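PDB 7JQE: ESAT-6/WXG100 secretion system protein from Streptococcus gallolyticus, which probably takes part in protein and toxin export as the extracellular region of EsaA, a subunit of the bacterial type VIIb secretion system. Local coordinates for residues A[172-177]-A[455-460]; A[186-191]-A[450-455]; A[198-203]-A[417-422]; A[239-244]-A[438-443]; A[424-429]-A[446-451]. All blocks are in the same frame, centred on the assembly; numbering follows the deposited sequence.

How the contacts relate
After helices 102-135 and 152-164 the chain forms helix 169-179, then helices 191-200, 211-219 and 225-244, makes its beta strands, and returns through helix 396-427. Contact 3 closes first, tying helix 191-200 to helix 396-427. Contact 4 joins helix 225-244 to the loop 438-443 and crosses contact 3. Contact 5 crosses contact 4, closing a short loop between helices 396-427 and 448-451. Contact 2 ties the loop before helix 191-200 to the turn ending helix 448-451; it encloses contacts 3 and 4 and ends on the same stretch as contact 5, sharing Asn-450 and Met-451. Contact 1, tying helix 169-179 to the loop before helix 462-491, encloses all four. Contacts 1, 2, 3 and 5 touch the second subunit.

Contact 1. Residues A[172-177]-A[455-460]; sequences VKSALA and LTFDNI
Ala-177 and Phe-457 form the tight part of this contact: Ala-177 CB lies 3.4 Å from Phe-457 CE1, close to the ring plane, so the methyl meets the edge of the phenyl group. Ser-174 CA borders the same ring in its plane. Beside it, Ile-460 CG2 packs 3.9 Å from Leu-176 CD2, and Ile-460 CD1 lies 4.2 Å from Ala-177 CB. Ile-460 also packs on Ser-183 of the second subunit, and Leu-176 on Ile-180 of that subunit. The loop partner of helix 169-179 is a type I beta turn from Phe-457 to Ile-460, entered through an ST motif in which Thr-456 OG1 accepts from Asn-459 N at 3.2 Å. The outer side is looser and polar. Lys-173 leaves the helix with CG anti to the backbone N (chi1 -168°) and runs out fully extended, its CG and CD passing the CZ and CE2 end of the phenyl ring. Its ammonium NZ donates to Asp-458 O over 3.0 Å, approaching at a C=O...N angle of 112° and tilted from the carbonyl plane. The solvent-exposed Asp-458 carboxylate lies farther off, with OD1 4.5 Å from Lys-173 NZ, beyond salt-bridge range.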
# COMPACT_ATOMS: atom_id res chain seq x y z
N VAL A 172 -28.81 -11.36 -26.24
CA VAL A 172 -28.88 -9.91 -26.20
C VAL A 172 -27.64 -9.34 -25.52
O VAL A 172 -27.10 -8.31 -25.94
CB VAL A 172 -30.17 -9.45 -25.50
CG1 VAL A 172 -30.23 -7.93 -25.42
CG2 VAL A 172 -31.40 -10.00 -26.22
N LYS A 173 -27.17 -10.00 -24.46
CA LYS A 173 -25.98 -9.52 -23.77
C LYS A 173 -24.77 -9.52 -24.71
O LYS A 173 -23.99 -8.57 -24.72
CB LYS A 173 -25.71 -10.36 -22.53
CG LYS A 173 -24.68 -9.78 -21.59
CD LYS A 173 -24.59 -10.57 -20.29
CE LYS A 173 -23.73 -9.85 -19.25
NZ LYS A 173 -23.63 -10.63 -17.98
N SER A 174 -24.62 -10.58 -25.50
CA SER A 174 -23.54 -10.62 -26.48
C SER A 174 -23.70 -9.52 -27.52
O SER A 174 -22.71 -8.91 -27.95
CB SER A 174 -23.48 -11.99 -27.15
OG SER A 174 -23.54 -13.04 -26.19
N ALA A 175 -24.94 -9.26 -27.95
CA ALA A 175 -25.16 -8.21 -28.93
C ALA A 175 -24.84 -6.84 -28.35
O ALA A 175 -24.26 -5.99 -29.04
CB ALA A 175 -26.60 -8.26 -29.45
N LEU A 176 -25.22 -6.60 -27.10
CA LEU A 176 -24.88 -5.32 -26.47
C LEU A 176 -23.37 -5.19 -26.29
O LEU A 176 -22.81 -4.12 -26.51
CB LEU A 176 -25.60 -5.19 -25.13
CG LEU A 176 -25.43 -3.86 -24.40
CD1 LEU A 176 -25.99 -2.70 -25.22
CD2 LEU A 176 -26.08 -3.91 -23.02
N ALA A 177 -22.70 -6.28 -25.90
CA ALA A 177 -21.25 -6.25 -25.78
C ALA A 177 -20.60 -5.89 -27.11
O ALA A 177 -19.63 -5.12 -27.15
CB ALA A 177 -20.74 -7.61 -25.28
N LEU A 455 -14.79 -2.35 -17.41
CA LEU A 455 -16.11 -2.97 -17.46
C LEU A 455 -15.95 -4.34 -18.11
O LEU A 455 -15.47 -4.44 -19.25
CB LEU A 455 -17.11 -2.12 -18.23
CG LEU A 455 -18.48 -2.77 -18.40
CD1 LEU A 455 -19.13 -3.00 -17.04
CD2 LEU A 455 -19.40 -1.96 -19.32
N THR A 456 -16.32 -5.39 -17.39
CA THR A 456 -16.21 -6.74 -17.91
C THR A 456 -17.51 -7.16 -18.58
O THR A 456 -18.58 -6.60 -18.32
CB THR A 456 -15.88 -7.73 -16.79
OG1 THR A 456 -16.92 -7.68 -15.80
CG2 THR A 456 -14.53 -7.38 -16.12
N PHE A 457 -17.41 -8.15 -19.47
CA PHE A 457 -18.61 -8.69 -20.10
C PHE A 457 -19.67 -9.05 -19.07
O PHE A 457 -20.86 -8.79 -19.29
CB PHE A 457 -18.24 -9.92 -20.94
CG PHE A 457 -19.41 -10.51 -21.67
CD1 PHE A 457 -19.80 -10.01 -22.89
CD2 PHE A 457 -20.12 -11.57 -21.12
CE1 PHE A 457 -20.88 -10.55 -23.57
CE2 PHE A 457 -21.20 -12.13 -21.80
CZ PHE A 457 -21.58 -11.61 -23.02
N ASP A 458 -19.26 -9.63 -17.95
CA ASP A 458 -20.23 -10.13 -16.98
C ASP A 458 -20.89 -9.00 -16.22
O ASP A 458 -22.10 -9.04 -15.95
CB ASP A 458 -19.57 -11.10 -16.01
CG ASP A 458 -19.05 -12.34 -16.70
OD1 ASP A 458 -19.72 -12.83 -17.64
OD2 ASP A 458 -17.96 -12.83 -16.31
N ASN A 459 -20.12 -7.98 -15.84
CA ASN A 459 -20.67 -6.89 -15.05
C ASN A 459 -21.60 -5.98 -15.84
O ASN A 459 -22.14 -5.03 -15.26
CB ASN A 459 -19.54 -6.07 -14.43
CG ASN A 459 -18.72 -6.87 -13.45
OD1 ASN A 459 -17.52 -6.64 -13.29
ND2 ASN A 459 -19.35 -7.84 -12.80
N ILE A 460 -21.79 -6.23 -17.14
CA ILE A 460 -22.80 -5.50 -17.89
C ILE A 460 -24.15 -5.70 -17.21
O ILE A 460 -24.64 -6.83 -17.08
CB ILE A 460 -22.83 -5.97 -19.35
CG1 ILE A 460 -21.48 -5.71 -20.02
CG2 ILE A 460 -23.95 -5.28 -20.11
CD1 ILE A 460 -21.48 -5.96 -21.51

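Contact 2. Residues A[186-191]-A[450-455]; sequences GTLPSE and NMYGNL
Pro-189 lies over one face of the Tyr-452 ring. Pro-189 CD sits 3.5 Å from the ring centroid, 16° off the normal, a CH-pi contact in which the two side chains arrive from opposite directions; Pro-189 CG reaches on to the phenol end, 3.5 Å from Tyr-452 OH. Leu-188 crosses Tyr-452 at about a right angle and sets its CD1 3.9 Å from Tyr-452 CD2. Tyr-452 CG is anti to the backbone N (chi1 -169°), which places the ring against Leu-188 and Pro-189, while its hydroxyl bonds to Asn-446 O of the second subunit. At the other end the backbones close in. Gly-186, without a side chain, brings its CA to 3.2 Å from Tyr-452 O in a nearly straight CA-H...O contact of 162°. Tyr-452 and Gly-453 occupy the middle of a type II beta turn from Met-451 to Asn-454, which starts on the last residue of helix 448-451. Asn-454 ND2 folds back across the turn to donate to Asn-450 O at 2.7 Å, in the carbonyl plane. No conventional hydrogen bond joins the two segments, so their adhesion rests on carbon contacts with the tyrosine ring and on polarised C-H groups, while the phenol oxygen serves the subunit interface.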
# COMPACT_ATOMS: atom_id res chain seq x y z
N GLY A 186 -9.77 -2.12 -19.03
CA GLY A 186 -9.11 -0.94 -18.55
C GLY A 186 -7.60 -1.00 -18.75
O GLY A 186 -7.03 -1.98 -19.21
N THR A 187 -6.95 0.11 -18.39
CA THR A 187 -5.50 0.23 -18.44
C THR A 187 -5.01 0.83 -17.13
O THR A 187 -5.34 1.97 -16.81
CB THR A 187 -5.06 1.10 -19.62
OG1 THR A 187 -5.33 0.41 -20.85
CG2 THR A 187 -3.57 1.40 -19.54
N LEU A 188 -4.23 0.06 -16.38
CA LEU A 188 -3.66 0.57 -15.14
C LEU A 188 -2.65 1.66 -15.46
O LEU A 188 -1.69 1.41 -16.20
CB LEU A 188 -2.98 -0.56 -14.36
CG LEU A 188 -2.50 -0.25 -12.94
CD1 LEU A 188 -3.66 0.06 -12.00
CD2 LEU A 188 -1.66 -1.40 -12.39
N PRO A 189 -2.82 2.88 -14.94
CA PRO A 189 -1.82 3.92 -15.20
C PRO A 189 -0.43 3.47 -14.77
O PRO A 189 -0.26 2.80 -13.74
CB PRO A 189 -2.31 5.11 -14.35
CG PRO A 189 -3.75 4.82 -14.08
CD PRO A 189 -3.86 3.33 -14.00
N SER A 190 0.57 3.83 -15.57
CA SER A 190 1.93 3.40 -15.32
C SER A 190 2.58 4.10 -14.13
O SER A 190 3.67 3.70 -13.71
CB SER A 190 2.78 3.65 -16.57
OG SER A 190 2.96 5.04 -16.78
N GLU A 191 1.93 5.14 -13.58
CA GLU A 191 2.53 5.87 -12.47
C GLU A 191 2.66 5.01 -11.22
O GLU A 191 3.55 5.24 -10.39
CB GLU A 191 1.72 7.13 -12.16
CG GLU A 191 2.02 8.30 -13.06
CD GLU A 191 1.18 8.31 -14.32
OE1 GLU A 191 0.41 7.34 -14.54
OE2 GLU A 191 1.28 9.29 -15.09
N ASN A 450 -6.23 -5.51 -12.63
CA ASN A 450 -7.07 -6.03 -13.70
C ASN A 450 -8.42 -5.33 -13.80
O ASN A 450 -9.04 -5.40 -14.86
CB ASN A 450 -7.30 -7.53 -13.50
CG ASN A 450 -8.22 -8.11 -14.56
OD1 ASN A 450 -7.86 -8.19 -15.73
ND2 ASN A 450 -9.41 -8.53 -14.15
N MSE A 451 -8.86 -4.63 -12.75
CA MSE A 451 -10.19 -4.03 -12.69
C MSE A 451 -10.21 -2.51 -12.81
O MSE A 451 -11.28 -1.90 -12.86
CB MSE A 451 -10.87 -4.44 -11.38
CG MSE A 451 -11.28 -5.90 -11.33
SE MSE A 451 -12.66 -6.25 -12.67
CE MSE A 451 -12.97 -8.15 -12.38
N TYR A 452 -9.04 -1.88 -12.87
CA TYR A 452 -8.97 -0.43 -13.03
C TYR A 452 -9.60 -0.01 -14.36
O TYR A 452 -9.14 -0.41 -15.43
CB TYR A 452 -7.52 0.03 -12.96
CG TYR A 452 -7.33 1.53 -12.85
CD1 TYR A 452 -7.48 2.35 -13.97
CD2 TYR A 452 -6.97 2.13 -11.64
CE1 TYR A 452 -7.29 3.72 -13.88
CE2 TYR A 452 -6.78 3.49 -11.55
CZ TYR A 452 -6.94 4.29 -12.67
OH TYR A 452 -6.75 5.65 -12.57
N GLY A 453 -10.65 0.80 -14.29
CA GLY A 453 -11.33 1.29 -15.49
C GLY A 453 -11.78 0.18 -16.41
O GLY A 453 -11.76 0.35 -17.63
N ASN A 454 -12.21 -0.95 -15.85
CA ASN A 454 -12.50 -2.16 -16.61
C ASN A 454 -13.96 -2.55 -16.39
O ASN A 454 -14.33 -3.03 -15.31
CB ASN A 454 -11.57 -3.30 -16.20
CG ASN A 454 -11.87 -4.60 -16.92
OD1 ASN A 454 -12.68 -4.63 -17.85
ND2 ASN A 454 -11.22 -5.67 -16.50
N LEU A 455 -14.79 -2.35 -17.41
CA LEU A 455 -16.11 -2.97 -17.46
C LEU A 455 -15.95 -4.34 -18.11
O LEU A 455 -15.47 -4.44 -19.25
CB LEU A 455 -17.11 -2.12 -18.23
CG LEU A 455 -18.48 -2.77 -18.40
CD1 LEU A 455 -19.13 -3.00 -17.04
CD2 LEU A 455 -19.40 -1.96 -19.32

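Contact 3. Residues A[198-203]-A[417-422]; sequences SLMGSV and DTASAM. With EDO (1,2-ethanediol), chain F.
Segments 198-203 and 417-422 come closest at Leu-199 and Ala-419, whose CA atoms are 6.5 Å apart, and a type I beta turn runs from Met-200 to Val-203. This is apolar packing of helix 191-200 on helix 396-427, beside the subunit interface. Leu-199 carries it with a single branch. Its CD1 reaches between two neighbours one helical turn apart, lying 3.4 Å from Thr-418 CG2 and 3.8 Å from Met-422 SE, and it crosses both side chains at about a right angle. Met-422 is selenomethionine, and its extended chain brings the selenium to the leucine. Met-200, also selenomethionine, adds a looser touch, its CG 4.2 Å from Ala-419 CB. Thr-418 divides its branches by its first torsion of -64°: CG2, anti to the backbone N, faces Leu-199, while OG1 turns beside that N and bonds to Ser-414 O and, at 3.0 Å, to O2 of an ethanediol probably taken from the crystallisation liquor. Lys-234 NZ of the second subunit also holds that diol, and Gln-424 of the second subunit packs on Met-422. Between the two segments only apolar atoms meet; polar links to helix 396-427 come from Ser-202, to Lys-415 and Gln-412.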
# COMPACT_ATOMS: atom_id res chain seq x y z
N SER A 198 10.71 3.44 -7.91
CA SER A 198 11.50 4.46 -7.22
C SER A 198 11.84 4.01 -5.81
O SER A 198 13.00 4.06 -5.39
CB SER A 198 10.73 5.78 -7.20
OG SER A 198 11.40 6.75 -6.41
N LEU A 199 10.83 3.57 -5.06
CA LEU A 199 11.06 3.05 -3.72
C LEU A 199 12.05 1.89 -3.73
O LEU A 199 12.97 1.83 -2.91
CB LEU A 199 9.74 2.60 -3.10
CG LEU A 199 8.85 3.69 -2.49
CD1 LEU A 199 7.48 3.12 -2.16
CD2 LEU A 199 9.50 4.25 -1.23
N MSE A 200 11.88 0.96 -4.66
CA MSE A 200 12.69 -0.25 -4.68
C MSE A 200 14.12 0.01 -5.13
O MSE A 200 14.99 -0.84 -4.96
CB MSE A 200 12.04 -1.31 -5.58
CG MSE A 200 10.69 -1.80 -5.06
SE MSE A 200 9.91 -3.29 -6.06
CE MSE A 200 11.40 -4.55 -6.01
N GLY A 201 14.36 1.19 -5.71
CA GLY A 201 15.69 1.50 -6.20
C GLY A 201 16.75 1.53 -5.11
O GLY A 201 17.94 1.36 -5.39
N SER A 202 16.34 1.76 -3.87
CA SER A 202 17.27 1.81 -2.74
C SER A 202 16.98 0.70 -1.73
O SER A 202 17.30 0.83 -0.55
CB SER A 202 17.21 3.18 -2.06
OG SER A 202 15.96 3.39 -1.45
N VAL A 203 16.38 -0.39 -2.18
CA VAL A 203 16.05 -1.52 -1.32
C VAL A 203 16.73 -2.77 -1.85
O VAL A 203 16.91 -2.95 -3.06
CB VAL A 203 14.52 -1.72 -1.24
CG1 VAL A 203 14.19 -3.03 -0.55
CG2 VAL A 203 13.88 -0.55 -0.52
N ASP A 417 8.12 -1.97 3.78
CA ASP A 417 6.71 -2.03 4.13
C ASP A 417 5.85 -1.27 3.13
O ASP A 417 4.81 -1.76 2.69
CB ASP A 417 6.49 -1.49 5.54
CG ASP A 417 6.87 -2.49 6.63
OD1 ASP A 417 6.55 -3.69 6.47
OD2 ASP A 417 7.49 -2.08 7.63
N THR A 418 6.29 -0.06 2.75
CA THR A 418 5.52 0.75 1.82
C THR A 418 5.36 0.05 0.47
O THR A 418 4.25 -0.17 -0.00
CB THR A 418 6.18 2.11 1.65
OG1 THR A 418 6.14 2.81 2.90
CG2 THR A 418 5.45 2.94 0.58
N ALA A 419 6.48 -0.32 -0.15
CA ALA A 419 6.42 -0.92 -1.48
C ALA A 419 5.66 -2.24 -1.46
O ALA A 419 4.87 -2.53 -2.37
CB ALA A 419 7.83 -1.12 -2.03
N SER A 420 5.88 -3.07 -0.44
CA SER A 420 5.17 -4.34 -0.37
C SER A 420 3.67 -4.13 -0.25
O SER A 420 2.88 -4.87 -0.84
CB SER A 420 5.68 -5.18 0.80
OG SER A 420 5.10 -6.47 0.79
N ALA A 421 3.25 -3.12 0.52
CA ALA A 421 1.83 -2.85 0.68
C ALA A 421 1.22 -2.34 -0.62
O ALA A 421 0.08 -2.70 -0.96
CB ALA A 421 1.60 -1.86 1.81
N MSE A 422 1.95 -1.50 -1.35
CA MSE A 422 1.49 -1.03 -2.65
C MSE A 422 1.28 -2.22 -3.58
O MSE A 422 0.21 -2.38 -4.17
CB MSE A 422 2.49 -0.06 -3.26
CG MSE A 422 2.56 1.28 -2.55
SE MSE A 422 3.97 2.42 -3.28
CE MSE A 422 3.51 4.08 -2.38
C1 EDO F . 9.44 7.04 3.37
O1 EDO F . 8.20 7.76 3.36
C2 EDO F . 9.30 5.76 2.56
O2 EDO F . 8.29 4.93 3.14

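Contact 4. Residues A[239-244]-A[438-443]; sequences GKYKSA and IDITNP. With EDO (1,2-ethanediol), chain M; EDO (1,2-ethanediol), chain U; EDO (1,2-ethanediol), chain Y.
Lys-240 reaches the carbonyl oxygen of Ile-438 with a first torsion of -92°, well away from a staggered position. From there the chain is extended, passing CD 3.6 Å from Ile-438 O before NZ donates weakly to that same oxygen at 3.4 Å. Deeper in, Ile-440 presses its CG2 against helix 225-244, 3.6 Å from Ala-244 CB and 4.0 Å from Tyr-241 CD1; the isoleucine and tyrosine side chains cross at about a right angle. CG2 of Ile-440 stands anti to its own N, whereas CG1 passes beside Lys-240 CB. The incoming loop joins helix 396-427 to helix 448-451 and is shaped by an Asx motif: Asp-439 OD1 accepts from Asn-442 N at 3.1 Å, nearly straight but met from above the carboxylate plane, and takes a weak bond from Thr-441 OG1 as well. Thr-441 CG2 lies 3.6 Å from Ala-244 CB. On the inner side Ile-440 continues onto Ile-423 and Tyr-427 of helix 396-427, where Tyr-241 also packs on Ile-423. An ethanediol, probably from the crystallisation liquor, donates from O2 to Ile-440 O at 2.7 Å and lays its C2 against Pro-443 CG.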
# COMPACT_ATOMS: atom_id res chain seq x y z
N GLY A 239 10.54 -9.51 -4.51
CA GLY A 239 11.28 -10.26 -5.50
C GLY A 239 10.42 -10.64 -6.69
O GLY A 239 10.86 -10.53 -7.84
N LYS A 240 9.19 -11.08 -6.44
CA LYS A 240 8.28 -11.42 -7.53
C LYS A 240 8.06 -10.22 -8.44
O LYS A 240 8.11 -10.34 -9.67
CB LYS A 240 6.94 -11.91 -6.98
CG LYS A 240 6.84 -13.41 -6.79
CD LYS A 240 5.43 -13.80 -6.38
CE LYS A 240 5.30 -15.30 -6.17
NZ LYS A 240 4.10 -15.65 -5.37
N TYR A 241 7.84 -9.05 -7.85
CA TYR A 241 7.62 -7.84 -8.64
C TYR A 241 8.87 -7.46 -9.43
O TYR A 241 8.79 -7.16 -10.62
CB TYR A 241 7.18 -6.71 -7.73
CG TYR A 241 6.63 -5.51 -8.46
CD1 TYR A 241 5.27 -5.39 -8.73
CD2 TYR A 241 7.47 -4.49 -8.87
CE1 TYR A 241 4.76 -4.29 -9.39
CE2 TYR A 241 6.97 -3.38 -9.53
CZ TYR A 241 5.62 -3.29 -9.79
OH TYR A 241 5.12 -2.18 -10.45
N LYS A 242 10.03 -7.47 -8.77
CA LYS A 242 11.28 -7.13 -9.45
C LYS A 242 11.55 -8.08 -10.61
O LYS A 242 12.05 -7.66 -11.65
CB LYS A 242 12.44 -7.16 -8.46
CG LYS A 242 13.82 -7.15 -9.13
CD LYS A 242 14.91 -7.54 -8.14
CE LYS A 242 16.28 -7.52 -8.78
NZ LYS A 242 16.67 -6.14 -9.20
N SER A 243 11.22 -9.36 -10.43
CA SER A 243 11.44 -10.32 -11.50
C SER A 243 10.38 -10.20 -12.61
O SER A 243 10.68 -10.45 -13.78
CB SER A 243 11.45 -11.73 -10.93
OG SER A 243 11.73 -12.68 -11.94
N ALA A 244 9.15 -9.80 -12.26
CA ALA A 244 8.11 -9.67 -13.28
C ALA A 244 8.32 -8.42 -14.12
O ALA A 244 8.25 -8.47 -15.36
CB ALA A 244 6.72 -9.63 -12.62
N ILE A 438 0.03 -14.05 -4.28
CA ILE A 438 -0.19 -12.93 -5.18
C ILE A 438 0.65 -13.13 -6.43
O ILE A 438 1.87 -13.30 -6.35
CB ILE A 438 0.14 -11.60 -4.49
CG1 ILE A 438 -0.76 -11.43 -3.25
CG2 ILE A 438 -0.03 -10.44 -5.46
CD1 ILE A 438 -0.63 -10.09 -2.58
N ASP A 439 0.00 -13.10 -7.59
CA ASP A 439 0.67 -13.29 -8.88
C ASP A 439 0.77 -11.94 -9.58
O ASP A 439 -0.20 -11.18 -9.62
CB ASP A 439 -0.11 -14.29 -9.74
CG ASP A 439 0.66 -14.72 -10.98
OD1 ASP A 439 1.26 -13.85 -11.65
OD2 ASP A 439 0.67 -15.93 -11.28
N ILE A 440 1.94 -11.64 -10.14
CA ILE A 440 2.21 -10.35 -10.75
C ILE A 440 2.06 -10.40 -12.27
O ILE A 440 1.35 -9.59 -12.86
CB ILE A 440 3.61 -9.84 -10.35
CG1 ILE A 440 3.77 -9.86 -8.82
CG2 ILE A 440 3.83 -8.44 -10.88
CD1 ILE A 440 2.81 -8.95 -8.10
N THR A 441 2.74 -11.35 -12.93
CA THR A 441 2.72 -11.39 -14.39
C THR A 441 1.31 -11.60 -14.93
O THR A 441 0.95 -11.03 -15.97
CB THR A 441 3.66 -12.49 -14.90
OG1 THR A 441 3.37 -13.72 -14.23
CG2 THR A 441 5.11 -12.11 -14.66
N ASN A 442 0.50 -12.40 -14.23
CA ASN A 442 -0.88 -12.69 -14.62
C ASN A 442 -1.80 -12.30 -13.46
O ASN A 442 -2.20 -13.16 -12.66
CB ASN A 442 -1.05 -14.16 -15.00
CG ASN A 442 -0.27 -14.53 -16.24
OD1 ASN A 442 0.59 -15.41 -16.22
ND2 ASN A 442 -0.55 -13.84 -17.35
N PRO A 443 -2.15 -11.02 -13.35
CA PRO A 443 -2.99 -10.57 -12.23
C PRO A 443 -4.28 -11.37 -12.13
O PRO A 443 -4.81 -11.87 -13.13
CB PRO A 443 -3.27 -9.10 -12.56
CG PRO A 443 -2.17 -8.69 -13.49
CD PRO A 443 -1.82 -9.92 -14.28
C1 EDO M . 1.13 -5.46 -14.69
O1 EDO M . 0.05 -4.53 -14.56
C2 EDO M . 0.59 -6.89 -14.71
O2 EDO M . 1.65 -7.82 -14.93
C1 EDO U . 16.31 -6.52 -13.44
O1 EDO U . 15.64 -6.37 -12.18
C2 EDO U . 16.73 -7.98 -13.59
O2 EDO U . 15.89 -8.79 -12.76
C1 EDO Y . 11.53 -7.20 -17.77
O1 EDO Y . 11.50 -5.80 -18.10
C2 EDO Y . 10.13 -7.79 -17.93
O2 EDO Y . 10.18 -9.21 -17.71

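Contact 5. Residues A[424-429]-A[446-451]; sequences QTLYGE and NSVANM. With EDO (1,2-ethanediol), chain H; EDO (1,2-ethanediol), chain M.
Ala-449 N donates to Leu-426 O over 2.8 Å, in the carbonyl plane, joining the first turn of helix 448-451 to the end of helix 396-427. A second link joins the residues flanking the helices, Glu-429 after helix 396-427 and Asn-446 before helix 448-451: Asn-446 ND2 gives a 2.9 Å bond to the syn lone pair of Glu-429 OE1. The glutamate chain is bent at chi2 (-74°), which brings its carboxylate against Asn-446, and the carboxylate and amide planes stand 78° apart. The bonds of Glu-429 OE2, with Ser-444 OG and Asn-446 N, are less certain because the position of that oxygen is doubtful. Ser-447 is the N-cap of helix 448-451, its OG accepting weakly from Asn-450 N and also bonding to Ser-444 O, while its CB rests against the carbonyls of Leu-426 and Tyr-427. Packing spreads outward from there. Ala-449 CB sits over a face of the Tyr-427 ring, 4.1 Å from its centroid and 29° off the normal. Val-448 sends CG1 to within 3.7 Å of Leu-426 CD2 and CG2 to within 3.4 Å of Thr-425 O; Tyr-192 of the second subunit packs on Val-448. The junction pairs complementary helix ends: an amide of an opening turn is answered by a carbonyl from a closing turn, satisfying both polar groups in a buried setting.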
# COMPACT_ATOMS: atom_id res chain seq x y z
N GLN A 424 0.89 -5.34 -2.80
CA GLN A 424 -0.21 -6.16 -2.28
C GLN A 424 -1.57 -5.60 -2.70
O GLN A 424 -2.48 -6.36 -3.04
CB GLN A 424 -0.11 -6.24 -0.76
CG GLN A 424 -1.28 -6.95 -0.10
CD GLN A 424 -1.19 -6.92 1.41
OE1 GLN A 424 -0.43 -6.15 1.99
NE2 GLN A 424 -1.98 -7.77 2.06
N THR A 425 -1.72 -4.27 -2.67
CA THR A 425 -3.02 -3.65 -2.90
C THR A 425 -3.39 -3.62 -4.37
O THR A 425 -4.58 -3.58 -4.71
CB THR A 425 -3.02 -2.23 -2.34
OG1 THR A 425 -2.62 -2.26 -0.96
CG2 THR A 425 -4.40 -1.61 -2.44
N LEU A 426 -2.40 -3.63 -5.26
CA LEU A 426 -2.65 -3.57 -6.69
C LEU A 426 -2.80 -4.96 -7.31
O LEU A 426 -3.60 -5.13 -8.24
CB LEU A 426 -1.51 -2.82 -7.40
CG LEU A 426 -1.41 -1.32 -7.08
CD1 LEU A 426 -0.17 -0.71 -7.72
CD2 LEU A 426 -2.66 -0.59 -7.54
N TYR A 427 -2.06 -5.95 -6.83
CA TYR A 427 -2.04 -7.26 -7.48
C TYR A 427 -2.69 -8.37 -6.67
O TYR A 427 -2.81 -9.49 -7.17
CB TYR A 427 -0.60 -7.65 -7.83
CG TYR A 427 -0.03 -6.75 -8.90
CD1 TYR A 427 0.62 -5.57 -8.57
CD2 TYR A 427 -0.16 -7.07 -10.25
CE1 TYR A 427 1.13 -4.74 -9.54
CE2 TYR A 427 0.35 -6.24 -11.23
CZ TYR A 427 0.99 -5.07 -10.87
OH TYR A 427 1.51 -4.24 -11.84
N GLY A 428 -3.12 -8.10 -5.44
CA GLY A 428 -3.81 -9.10 -4.65
C GLY A 428 -5.31 -9.08 -4.87
O GLY A 428 -5.93 -8.03 -5.08
N GLU A 429 -5.90 -10.27 -4.82
CA GLU A 429 -7.34 -10.34 -4.68
C GLU A 429 -7.76 -9.47 -3.50
O GLU A 429 -7.02 -9.37 -2.51
CB GLU A 429 -7.78 -11.79 -4.45
CG GLU A 429 -7.74 -12.65 -5.71
CD GLU A 429 -8.87 -12.32 -6.66
OE1 GLU A 429 -10.05 -12.38 -6.22
OE2 GLU A 429 -8.59 -11.98 -7.83
N ASN A 446 -10.02 -10.17 -9.86
CA ASN A 446 -10.53 -9.07 -9.05
C ASN A 446 -9.45 -8.10 -8.59
O ASN A 446 -9.76 -7.14 -7.88
CB ASN A 446 -11.28 -9.63 -7.84
CG ASN A 446 -12.40 -10.58 -8.25
OD1 ASN A 446 -13.50 -10.15 -8.60
ND2 ASN A 446 -12.11 -11.87 -8.22
N SER A 447 -8.20 -8.32 -8.98
CA SER A 447 -7.13 -7.43 -8.56
C SER A 447 -7.36 -6.03 -9.11
O SER A 447 -7.98 -5.84 -10.16
CB SER A 447 -5.78 -7.96 -9.05
OG SER A 447 -5.63 -7.71 -10.44
N VAL A 448 -6.83 -5.03 -8.40
CA VAL A 448 -6.90 -3.67 -8.91
C VAL A 448 -6.19 -3.56 -10.25
O VAL A 448 -6.64 -2.82 -11.14
CB VAL A 448 -6.31 -2.68 -7.88
CG1 VAL A 448 -6.17 -1.29 -8.50
CG2 VAL A 448 -7.19 -2.64 -6.63
N ALA A 449 -5.10 -4.31 -10.44
CA ALA A 449 -4.38 -4.23 -11.70
C ALA A 449 -5.26 -4.64 -12.87
O ALA A 449 -5.06 -4.17 -14.00
CB ALA A 449 -3.13 -5.12 -11.66
N ASN A 450 -6.23 -5.51 -12.63
CA ASN A 450 -7.07 -6.03 -13.70
C ASN A 450 -8.42 -5.33 -13.80
O ASN A 450 -9.04 -5.40 -14.86
CB ASN A 450 -7.30 -7.53 -13.50
CG ASN A 450 -8.22 -8.11 -14.56
OD1 ASN A 450 -7.86 -8.19 -15.73
ND2 ASN A 450 -9.41 -8.53 -14.15
N MSE A 451 -8.86 -4.63 -12.75
CA MSE A 451 -10.19 -4.03 -12.69
C MSE A 451 -10.21 -2.51 -12.81
O MSE A 451 -11.28 -1.90 -12.86
CB MSE A 451 -10.87 -4.44 -11.38
CG MSE A 451 -11.28 -5.90 -11.33
SE MSE A 451 -12.66 -6.25 -12.67
CE MSE A 451 -12.97 -8.15 -12.38
C1 EDO H . -5.38 -5.42 0.47
O1 EDO H . -6.55 -6.17 0.80
C2 EDO H . -4.52 -6.24 -0.48
O2 EDO H . -5.29 -6.65 -1.62
C1 EDO M . 1.13 -5.46 -14.69
O1 EDO M . 0.05 -4.53 -14.56
C2 EDO M . 0.59 -6.89 -14.71
O2 EDO M . 1.65 -7.82 -14.93